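Local coordinates for chitin oligosaccahride binding protein NagB1 (Paenibacillus sp. FPU-7, PDB 7EHP) that binds chitin oligosaccharides, the dimer and trimer of N-acetylglucosamine, as an extracellular solute-binding protein, probably delivering them to a membrane importer, at residues F123-F129 with F232-A238; V156-F160 with G214-E218; S163-N169 with L365-Q370. All blocks are in the same frame, centred on the assembly; numbering follows the deposited sequence.

Contact 1. Residues F123-F129 with F232-A238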
loop_
_atom_site.group_PDB
_atom_site.type_symbol
_atom_site.label_atom_id
_atom_site.label_comp_id
_atom_site.label_asym_id
_atom_site.label_seq_id
_atom_site.Cartn_x
_atom_site.Cartn_y
_atom_site.Cartn_z
ATOM N N PHE A 123 -5.704 -12.405 1.001
ATOM C CA PHE A 123 -5.123 -13.595 0.407
ATOM C C PHE A 123 -5.616 -14.825 1.156
ATOM O O PHE A 123 -5.772 -14.801 2.382
ATOM C CB PHE A 123 -3.595 -13.529 0.455
ATOM C CG PHE A 123 -2.995 -12.466 -0.454
ATOM C CD1 PHE A 123 -2.996 -11.133 -0.071
ATOM C CD2 PHE A 123 -2.427 -12.807 -1.674
ATOM C CE1 PHE A 123 -2.463 -10.152 -0.879
ATOM C CE2 PHE A 123 -1.878 -11.822 -2.496
ATOM C CZ PHE A 123 -1.895 -10.496 -2.079
ATOM N N TYR A 124 -5.842 -15.924 0.440
ATOM C CA TYR A 124 -6.247 -17.119 1.167
ATOM C C TYR A 124 -5.655 -18.365 0.526
ATOM O O TYR A 124 -5.216 -18.361 -0.628
ATOM C CB TYR A 124 -7.779 -17.213 1.278
ATOM C CG TYR A 124 -8.495 -17.631 0.010
ATOM C CD1 TYR A 124 -8.580 -16.765 -1.100
ATOM C CD2 TYR A 124 -9.119 -18.876 -0.068
ATOM C CE1 TYR A 124 -9.243 -17.152 -2.250
ATOM C CE2 TYR A 124 -9.788 -19.270 -1.210
ATOM C CZ TYR A 124 -9.848 -18.412 -2.292
ATOM O OH TYR A 124 -10.526 -18.824 -3.412
ATOM N N ASN A 125 -5.625 -19.435 1.312
ATOM C CA ASN A 125 -5.087 -20.715 0.878
ATOM C C ASN A 125 -6.261 -21.609 0.475
ATOM O O ASN A 125 -7.029 -22.067 1.330
ATOM C CB ASN A 125 -4.242 -21.333 1.990
ATOM C CG ASN A 125 -3.617 -22.653 1.589
ATOM O OD1 ASN A 125 -4.183 -23.398 0.793
ATOM N ND2 ASN A 125 -2.431 -22.948 2.141
ATOM N N LYS A 126 -6.381 -21.863 -0.831
ATOM C CA LYS A 126 -7.477 -22.675 -1.358
ATOM C C LYS A 126 -7.449 -24.094 -0.806
ATOM O O LYS A 126 -8.506 -24.722 -0.653
ATOM C CB LYS A 126 -7.406 -22.708 -2.890
ATOM C CG LYS A 126 -7.830 -21.423 -3.616
ATOM C CD LYS A 126 -7.262 -21.427 -5.044
ATOM C CE LYS A 126 -8.158 -20.707 -6.028
ATOM N NZ LYS A 126 -8.575 -19.384 -5.530
ATOM N N GLN A 127 -6.259 -24.624 -0.501
ATOM C CA GLN A 127 -6.187 -25.986 0.024
ATOM C C GLN A 127 -6.568 -26.055 1.504
ATOM O O GLN A 127 -7.152 -27.061 1.940
ATOM C CB GLN A 127 -4.790 -26.572 -0.211
ATOM C CG GLN A 127 -4.458 -27.814 0.626
ATOM C CD GLN A 127 -5.287 -29.050 0.263
ATOM O OE1 GLN A 127 -5.636 -29.273 -0.904
ATOM N NE2 GLN A 127 -5.608 -29.858 1.272
ATOM N N ILE A 128 -6.274 -25.011 2.288
ATOM C CA ILE A 128 -6.751 -24.995 3.668
ATOM C C ILE A 128 -8.267 -24.844 3.699
ATOM O O ILE A 128 -8.953 -25.512 4.488
ATOM C CB ILE A 128 -6.048 -23.897 4.487
ATOM C CG1 ILE A 128 -4.572 -24.236 4.698
ATOM C CG2 ILE A 128 -6.673 -23.772 5.870
ATOM C CD1 ILE A 128 -3.788 -23.100 5.347
ATOM N N PHE A 129 -8.824 -23.986 2.834
ATOM C CA PHE A 129 -10.280 -23.850 2.782
ATOM C C PHE A 129 -10.946 -25.168 2.403
ATOM O O PHE A 129 -11.966 -25.546 2.994
ATOM C CB PHE A 129 -10.691 -22.752 1.805
ATOM C CG PHE A 129 -10.665 -21.369 2.391
ATOM C CD1 PHE A 129 -9.660 -20.987 3.275
ATOM C CD2 PHE A 129 -11.629 -20.436 2.033
ATOM C CE1 PHE A 129 -9.636 -19.707 3.803
ATOM C CE2 PHE A 129 -11.614 -19.159 2.558
ATOM C CZ PHE A 129 -10.618 -18.791 3.446
ATOM N N PHE A 232 1.815 -17.017 6.008
ATOM C CA PHE A 232 0.862 -17.377 4.969
ATOM C C PHE A 232 1.494 -18.280 3.912
ATOM O O PHE A 232 0.921 -19.310 3.533
ATOM C CB PHE A 232 0.290 -16.118 4.324
ATOM C CG PHE A 232 -0.722 -16.406 3.266
ATOM C CD1 PHE A 232 -1.946 -16.990 3.606
ATOM C CD2 PHE A 232 -0.450 -16.127 1.932
ATOM C CE1 PHE A 232 -2.889 -17.276 2.637
ATOM C CE2 PHE A 232 -1.377 -16.413 0.948
ATOM C CZ PHE A 232 -2.614 -16.987 1.304
ATOM N N ARG A 233 2.662 -17.902 3.388
ATOM C CA ARG A 233 3.200 -18.685 2.281
ATOM C C ARG A 233 3.713 -20.047 2.739
ATOM O O ARG A 233 3.789 -20.979 1.929
ATOM C CB ARG A 233 4.294 -17.896 1.550
ATOM C CG ARG A 233 5.708 -18.107 2.049
ATOM C CD ARG A 233 6.679 -17.159 1.324
ATOM N NE ARG A 233 8.008 -17.197 1.928
ATOM C CZ ARG A 233 8.886 -16.202 1.877
ATOM N NH1 ARG A 233 8.585 -15.065 1.253
ATOM N NH2 ARG A 233 10.062 -16.343 2.465
ATOM N N GLU A 234 4.042 -20.196 4.015
ATOM C CA GLU A 234 4.447 -21.485 4.549
ATOM C C GLU A 234 3.258 -22.319 5.036
ATOM O O GLU A 234 3.461 -23.360 5.663
ATOM C CB GLU A 234 5.477 -21.285 5.672
ATOM C CG GLU A 234 6.855 -20.825 5.158
ATOM C CD GLU A 234 7.771 -20.190 6.228
ATOM O OE1 GLU A 234 7.489 -20.286 7.452
ATOM O OE2 GLU A 234 8.796 -19.586 5.835
ATOM N N GLY A 235 2.032 -21.895 4.749
ATOM C CA GLY A 235 0.863 -22.716 5.014
ATOM C C GLY A 235 0.399 -22.773 6.449
ATOM O O GLY A 235 -0.386 -23.665 6.799
ATOM N N ARG A 236 0.843 -21.854 7.299
ATOM C CA ARG A 236 0.424 -21.859 8.698
ATOM C C ARG A 236 -0.817 -21.020 8.951
ATOM O O ARG A 236 -1.423 -21.138 10.023
ATOM C CB ARG A 236 1.561 -21.374 9.598
ATOM C CG ARG A 236 2.789 -22.245 9.493
ATOM C CD ARG A 236 3.818 -21.886 10.519
ATOM N NE ARG A 236 4.834 -21.000 9.963
ATOM C CZ ARG A 236 4.949 -19.728 10.317
ATOM N NH1 ARG A 236 4.101 -19.233 11.215
ATOM N NH2 ARG A 236 5.893 -18.963 9.783
ATOM N N ALA A 237 -1.214 -20.184 8.005
ATOM C CA ALA A 237 -2.373 -19.325 8.173
ATOM C C ALA A 237 -3.314 -19.521 7.002
ATOM O O ALA A 237 -2.865 -19.672 5.861
ATOM C CB ALA A 237 -1.969 -17.855 8.276
ATOM N N ALA A 238 -4.619 -19.498 7.289
ATOM C CA ALA A 238 -5.615 -19.666 6.233
ATOM C C ALA A 238 -5.744 -18.419 5.368
ATOM O O ALA A 238 -6.082 -18.515 4.181
ATOM C CB ALA A 238 -6.971 -20.029 6.854
HETATM O O HOH W 1 -1.377 -20.788 3.979
#

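Contact 2. Residues V156-F160 with G214-E218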
loop_
_atom_site.group_PDB
_atom_site.type_symbol
_atom_site.label_atom_id
_atom_site.label_comp_id
_atom_site.label_asym_id
_atom_site.label_seq_id
_atom_site.Cartn_x
_atom_site.Cartn_y
_atom_site.Cartn_z
ATOM N N VAL A 156 -3.660 -20.515 11.942
ATOM C CA VAL A 156 -3.900 -19.106 12.254
ATOM C C VAL A 156 -4.931 -18.578 11.264
ATOM O O VAL A 156 -4.764 -18.778 10.052
ATOM C CB VAL A 156 -2.587 -18.310 12.172
ATOM C CG1 VAL A 156 -2.845 -16.815 12.286
ATOM C CG2 VAL A 156 -1.625 -18.759 13.251
ATOM N N PRO A 157 -6.027 -17.963 11.706
ATOM C CA PRO A 157 -6.992 -17.436 10.731
ATOM C C PRO A 157 -6.382 -16.359 9.830
ATOM O O PRO A 157 -6.397 -16.499 8.603
ATOM C CB PRO A 157 -8.105 -16.880 11.619
ATOM C CG PRO A 157 -8.037 -17.797 12.834
ATOM C CD PRO A 157 -6.548 -17.867 13.079
ATOM N N PHE A 158 -5.846 -15.289 10.417
ATOM C CA PHE A 158 -5.235 -14.198 9.662
ATOM C C PHE A 158 -3.769 -14.109 10.064
ATOM O O PHE A 158 -3.463 -13.678 11.183
ATOM C CB PHE A 158 -5.920 -12.848 9.936
ATOM C CG PHE A 158 -7.228 -12.651 9.231
ATOM C CD1 PHE A 158 -7.267 -12.298 7.898
ATOM C CD2 PHE A 158 -8.430 -12.751 9.932
ATOM C CE1 PHE A 158 -8.480 -12.113 7.247
ATOM C CE2 PHE A 158 -9.651 -12.544 9.297
ATOM C CZ PHE A 158 -9.676 -12.225 7.954
ATOM N N ALA A 159 -2.866 -14.504 9.161
ATOM C CA ALA A 159 -1.455 -14.170 9.337
ATOM C C ALA A 159 -1.329 -12.663 9.510
ATOM O O ALA A 159 -1.943 -11.893 8.762
ATOM C CB ALA A 159 -0.636 -14.635 8.124
ATOM N N PHE A 160 -0.530 -12.238 10.494
ATOM C CA PHE A 160 -0.596 -10.844 10.937
ATOM C C PHE A 160 0.655 -10.485 11.737
ATOM O O PHE A 160 1.032 -11.191 12.670
ATOM C CB PHE A 160 -1.890 -10.619 11.764
ATOM C CG PHE A 160 -2.066 -9.217 12.278
ATOM C CD1 PHE A 160 -2.196 -8.149 11.400
ATOM C CD2 PHE A 160 -2.151 -8.966 13.637
ATOM C CE1 PHE A 160 -2.371 -6.854 11.866
ATOM C CE2 PHE A 160 -2.326 -7.670 14.115
ATOM C CZ PHE A 160 -2.434 -6.608 13.220
ATOM N N GLY A 214 -8.495 -14.097 18.827
ATOM C CA GLY A 214 -7.295 -14.703 18.290
ATOM C C GLY A 214 -7.381 -15.028 16.817
ATOM O O GLY A 214 -6.684 -15.928 16.350
ATOM N N TYR A 215 -8.244 -14.335 16.076
ATOM C CA TYR A 215 -8.335 -14.540 14.635
ATOM C C TYR A 215 -7.251 -13.760 13.896
ATOM O O TYR A 215 -6.718 -14.227 12.886
ATOM C CB TYR A 215 -9.718 -14.132 14.139
ATOM C CG TYR A 215 -10.834 -15.023 14.648
ATOM C CD1 TYR A 215 -10.552 -16.202 15.312
ATOM C CD2 TYR A 215 -12.167 -14.690 14.431
ATOM C CE1 TYR A 215 -11.557 -17.027 15.764
ATOM C CE2 TYR A 215 -13.181 -15.515 14.876
ATOM C CZ TYR A 215 -12.865 -16.686 15.542
ATOM O OH TYR A 215 -13.866 -17.512 15.992
ATOM N N LEU A 216 -6.935 -12.562 14.372
ATOM C CA LEU A 216 -5.683 -11.922 14.019
ATOM C C LEU A 216 -4.578 -12.584 14.828
ATOM O O LEU A 216 -4.721 -12.759 16.041
ATOM C CB LEU A 216 -5.752 -10.429 14.319
ATOM C CG LEU A 216 -6.489 -9.630 13.249
ATOM C CD1 LEU A 216 -6.876 -8.243 13.759
ATOM C CD2 LEU A 216 -5.606 -9.514 11.993
ATOM N N GLN A 217 -3.497 -12.966 14.156
ATOM C CA GLN A 217 -2.438 -13.766 14.764
ATOM C C GLN A 217 -1.954 -13.203 16.096
ATOM O O GLN A 217 -1.519 -12.050 16.181
ATOM C CB GLN A 217 -1.274 -13.867 13.791
ATOM C CG GLN A 217 -0.056 -14.538 14.368
ATOM C CD GLN A 217 0.792 -15.146 13.289
ATOM O OE1 GLN A 217 0.812 -14.661 12.156
ATOM N NE2 GLN A 217 1.502 -16.211 13.623
ATOM N N GLU A 218 -2.006 -14.032 17.132
ATOM C CA GLU A 218 -1.577 -13.606 18.456
ATOM C C GLU A 218 -0.061 -13.464 18.525
ATOM O O GLU A 218 0.682 -14.153 17.824
ATOM C CB GLU A 218 -2.042 -14.606 19.509
ATOM C CG GLU A 218 -3.541 -14.656 19.671
ATOM C CD GLU A 218 -3.955 -15.801 20.565
ATOM O OE1 GLU A 218 -4.387 -16.852 20.032
ATOM O OE2 GLU A 218 -3.804 -15.651 21.795
#

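Contact 3. Residues S163-N169 with L365-Q370. With NAG (2-acetamido-2-deoxy-beta-D-glucopyranose), chain C.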
loop_
_atom_site.group_PDB
_atom_site.type_symbol
_atom_site.label_atom_id
_atom_site.label_comp_id
_atom_site.label_asym_id
_atom_site.label_seq_id
_atom_site.Cartn_x
_atom_site.Cartn_y
_atom_site.Cartn_z
ATOM N N SER A 163 4.685 -5.302 14.400
ATOM C CA SER A 163 5.829 -4.503 14.829
ATOM C C SER A 163 5.996 -3.252 13.959
ATOM O O SER A 163 6.319 -2.169 14.464
ATOM C CB SER A 163 7.097 -5.360 14.802
ATOM O OG SER A 163 8.179 -4.642 15.361
ATOM N N ASP A 164 5.782 -3.376 12.650
ATOM C CA ASP A 164 5.687 -2.203 11.791
ATOM C C ASP A 164 4.252 -1.682 11.845
ATOM O O ASP A 164 3.315 -2.368 11.425
ATOM C CB ASP A 164 6.113 -2.542 10.360
ATOM C CG ASP A 164 7.478 -3.223 10.313
ATOM O OD1 ASP A 164 8.391 -2.764 11.034
ATOM O OD2 ASP A 164 7.648 -4.207 9.563
ATOM N N GLY A 165 4.074 -0.473 12.369
ATOM C CA GLY A 165 2.739 -0.055 12.751
ATOM C C GLY A 165 1.773 0.062 11.589
ATOM O O GLY A 165 0.581 -0.204 11.743
ATOM N N TRP A 166 2.268 0.461 10.413
ATOM C CA TRP A 166 1.383 0.683 9.276
ATOM C C TRP A 166 0.676 -0.599 8.861
ATOM O O TRP A 166 -0.414 -0.544 8.280
ATOM C CB TRP A 166 2.180 1.274 8.093
ATOM C CG TRP A 166 3.100 0.286 7.448
ATOM C CD1 TRP A 166 4.410 0.015 7.793
ATOM C CD2 TRP A 166 2.785 -0.583 6.358
ATOM N NE1 TRP A 166 4.914 -0.976 6.980
ATOM C CE2 TRP A 166 3.937 -1.356 6.088
ATOM C CE3 TRP A 166 1.646 -0.774 5.569
ATOM C CZ2 TRP A 166 3.975 -2.307 5.063
ATOM C CZ3 TRP A 166 1.686 -1.719 4.546
ATOM C CH2 TRP A 166 2.837 -2.475 4.307
ATOM N N VAL A 167 1.273 -1.761 9.151
ATOM C CA VAL A 167 0.678 -3.036 8.749
ATOM C C VAL A 167 -0.674 -3.234 9.426
ATOM O O VAL A 167 -1.624 -3.745 8.819
ATOM C CB VAL A 167 1.637 -4.199 9.072
ATOM C CG1 VAL A 167 1.023 -5.516 8.680
ATOM C CG2 VAL A 167 2.984 -3.997 8.368
ATOM N N ALA A 168 -0.772 -2.851 10.701
ATOM C CA ALA A 168 -2.011 -3.051 11.449
ATOM C C ALA A 168 -3.149 -2.203 10.883
ATOM O O ALA A 168 -4.323 -2.570 11.006
ATOM C CB ALA A 168 -1.778 -2.721 12.925
ATOM N N ASN A 169 -2.816 -1.094 10.230
ATOM C CA ASN A 169 -3.828 -0.186 9.716
ATOM C C ASN A 169 -4.438 -0.647 8.401
ATOM O O ASN A 169 -5.442 -0.065 7.973
ATOM C CB ASN A 169 -3.225 1.218 9.567
ATOM C CG ASN A 169 -3.010 1.867 10.901
ATOM O OD1 ASN A 169 -3.560 1.406 11.906
ATOM N ND2 ASN A 169 -2.204 2.912 10.941
ATOM N N LEU A 365 -2.417 6.905 14.771
ATOM C CA LEU A 365 -3.195 5.687 14.593
ATOM C C LEU A 365 -2.309 4.458 14.730
ATOM O O LEU A 365 -2.698 3.481 15.380
ATOM C CB LEU A 365 -3.902 5.687 13.237
ATOM C CG LEU A 365 -4.799 4.478 13.015
ATOM C CD1 LEU A 365 -5.887 4.446 14.120
ATOM C CD2 LEU A 365 -5.426 4.496 11.623
ATOM N N GLU A 366 -1.105 4.495 14.138
ATOM C CA GLU A 366 -0.153 3.391 14.284
ATOM C C GLU A 366 0.136 3.104 15.752
ATOM O O GLU A 366 -0.003 1.968 16.220
ATOM C CB GLU A 366 1.152 3.723 13.555
ATOM C CG GLU A 366 1.098 3.482 12.077
ATOM C CD GLU A 366 2.204 4.193 11.316
ATOM O OE1 GLU A 366 2.226 4.074 10.076
ATOM O OE2 GLU A 366 3.046 4.863 11.944
ATOM N N MET A 367 0.523 4.133 16.500
ATOM C CA MET A 367 0.884 3.913 17.895
ATOM C C MET A 367 -0.320 3.471 18.715
ATOM O O MET A 367 -0.197 2.596 19.572
ATOM C CB MET A 367 1.504 5.177 18.475
ATOM C CG MET A 367 2.598 5.779 17.585
ATOM S SD MET A 367 3.423 7.231 18.289
ATOM C CE MET A 367 2.270 8.555 17.890
ATOM N N CYS A 368 -1.490 4.061 18.456
ATOM C CA CYS A 368 -2.701 3.671 19.171
ATOM C C CYS A 368 -3.072 2.221 18.896
ATOM O O CYS A 368 -3.486 1.504 19.809
ATOM C CB CYS A 368 -3.856 4.590 18.796
ATOM S SG CYS A 368 -3.787 6.154 19.673
ATOM N N MET A 369 -2.928 1.763 17.651
ATOM C CA MET A 369 -3.286 0.378 17.349
ATOM C C MET A 369 -2.324 -0.622 17.967
ATOM O O MET A 369 -2.750 -1.715 18.366
ATOM C CB MET A 369 -3.382 0.168 15.844
ATOM C CG MET A 369 -4.537 0.923 15.200
ATOM S SD MET A 369 -6.154 0.622 15.982
ATOM C CE MET A 369 -6.481 -1.055 15.454
ATOM N N GLN A 370 -1.046 -0.280 18.084
ATOM C CA GLN A 370 -0.143 -1.190 18.787
ATOM C C GLN A 370 -0.505 -1.293 20.263
ATOM O O GLN A 370 -0.425 -2.378 20.851
ATOM C CB GLN A 370 1.299 -0.746 18.594
ATOM C CG GLN A 370 1.775 -1.093 17.196
ATOM C CD GLN A 370 3.060 -0.414 16.851
ATOM O OE1 GLN A 370 3.382 0.622 17.418
ATOM N NE2 GLN A 370 3.813 -0.991 15.926
HETATM C C1 NAG C . 2.234 0.730 1.302
HETATM C C2 NAG C . 2.342 1.795 2.388
HETATM C C3 NAG C . 0.977 2.055 3.006
HETATM C C4 NAG C . -0.019 2.426 1.919
HETATM C C5 NAG C . -0.046 1.349 0.836
HETATM C C6 NAG C . -0.944 1.694 -0.331
HETATM C C7 NAG C . 4.365 2.227 3.715
HETATM C C8 NAG C . 5.261 1.726 4.791
HETATM N N2 NAG C . 3.321 1.443 3.406
HETATM O O3 NAG C . 1.083 3.116 3.942
HETATM O O4 NAG C . -1.326 2.556 2.463
HETATM O O5 NAG C . 1.270 1.140 0.308
HETATM O O6 NAG C . -0.642 2.971 -0.878
HETATM O O7 NAG C . 4.566 3.306 3.148
HETATM O O HOH W 2 -0.450 3.644 9.026
#

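Contact 1. Residues F123-F129 with F232-A238
F232 presses its ring edge against the strand at F123, Y124 and N125, and the A238 methyl fits between I128 and F129. The setting is the solute-binding protein fold, in which strand 109-125 runs antiparallel to strand 237-243; here the first strand turns into helix 126-132 while the second is approached through a turn after helix 225-233. F232 has its CG anti to the backbone N (chi1 -179°), which drives the ring at the opposing main chain. Its leading atom, F232 CZ, lies 3.4 Å from Y124 C, close to the plane of the ring. F123 completes this side of the hollow, its CB resting 3.7 Å from F232 CE2, while its own ring leads away to meet F264 edge-to-face.

A238 is the smaller bump, with A238 CB 3.9 Å from I128 CG2 and F129 CE1 only slightly farther off. Y124 CD2 lies over the centre of one F129 face. I128 is extended beyond CG1, which carries CD1 to the turn, 3.6 Å from A237 O and almost as near to G235 O.

Hydrogen bonds join the same surfaces. N125 N donates to A238 O at 3.0 Å with an N-H...O angle of 154°, and the CA-H of Y124 approaches the same oxygen. The side-chain amide works in two directions: N125 is the N-cap of helix 126-132, its OD1 taking I128 N from above the carbonyl plane and Q127 N weakly, whereas ND2 serves the turn. G235, with positive phi, ends helix 225-233 in a Schellman motif. A water accepts from N125 ND2 at 3.0 Å and donates to F232 O and to A237 O, 2.8 and 2.6 Å away respectively.

Contact 2. Residues V156-F160 with G214-E218
F158 and L216 form a single backbone bridge with the bonding pattern of a parallel pair, adding the loop after helix 198-213 to the side of strand 156-159. That strand also runs parallel to strand 237-243 in the sheet of this solute-binding fold.

The hydrogen bonds come first. F158 uses both its backbone groups: F158 N donates to Y215 O at 2.8 Å, and F158 O accepts from Q217 N at 3.1 Å, each donor lying nearly along the C=O axis. A side chain supplies the third bond. Q217 keeps CG anti to its backbone N (chi1 173°) and stays extended beyond it, which brings OE1 to 3.2 Å from F160 N. The bond is fairly straight (158°), and the N-H meets a lone pair in the carbonyl plane, which helps to set the turn of the amide. Q217 thereby holds segment 156-160 twice, at F158 and at F160.

Apolar contacts fill the spaces between. V156 crosses Q217 at about a right angle, with V156 CG1 3.7 Å from Q217 CB. The CD2 methyl of L216 sits over one face of the F160 ring in a CH-pi contact, 3.8 Å from the ring centroid, and the same methyl touches F158 CB. At the other end the proline ring of P157 rests on Y215, its CG 3.9 Å from Y215 CD1. The Y215 ring also packs on M144, A147 and A148 of helix 140-152, while F160 leans on Y207 of helix 198-213.

Carbonyl oxygens meet carbon too: P157 CB lies 3.3 Å from Y215 O. Nearby, G214, the positive-phi residue of the Schellman motif ending helix 198-213, bonds through its oxygen to K151 of helix 140-152. Y215 O also lies in the plane of the F158 ring at its edge, 3.7 Å from F158 CD2.

Contact 3. Residues S163-N169 with L365-Q370
N169 and E366 lead this crossing of helices 165-180 and 359-373, whose short segments meet nearly at right angles (83°) with axes 8.4 Å apart. The N169 amide slips in among L365, E366 and M369. Its OD1 lies 3.5 Å from M369 CG and has no polar partner in the model, whereas ND2 donates to a water at 2.7 Å that in turn donates to E366 OE1.

E366, extended beyond CG, runs past G165, with E366 CG 3.5 Å from G165 C; the lack of a side chain at G165 lets the helices come this close. Besides taking the water, E366 OE1 forms a salt bridge with R362 and touches W166 CB at 3.4 Å. Q370 reaches over G165 from the next turn, its NE2 bonded to S162 O.

W166, a residue of the glycan pocket, turns from this interface to the sugar, the acetamido methyl C8 lying over one ring face and V167 CG2 over the opposite one. A serine in its place would probably leave the acetamido group without that aromatic platform and Y225 without its edge-to-face partner.

Helix 198-213 closes the crossing through F204 and Y207, and helix 379-396 backs L365 through M386.

Overall arrangement
The three contacts form a chain of neighbours that approaches the chitin-oligosaccharide pocket from the periphery. Contacts 1 and 2 have centres about 12 Å apart and share a sheet, strand 156-159 lying beside strand 237-243; A238 N and V156 O, 2.9 Å apart, probably form a hydrogen bond between them. Contact 2 passes to contact 3 through packing of F160 CE1 on A168 CA at 3.8 Å, their centres about 15 Å apart. Contacts 1 and 3 do not touch, their nearest atoms being about 11 Å apart. The side chains of F123 and F160 remain about 11 and 13 Å from bound sugar, whereas that of W166, about 4 Å away, lines the pocket itself.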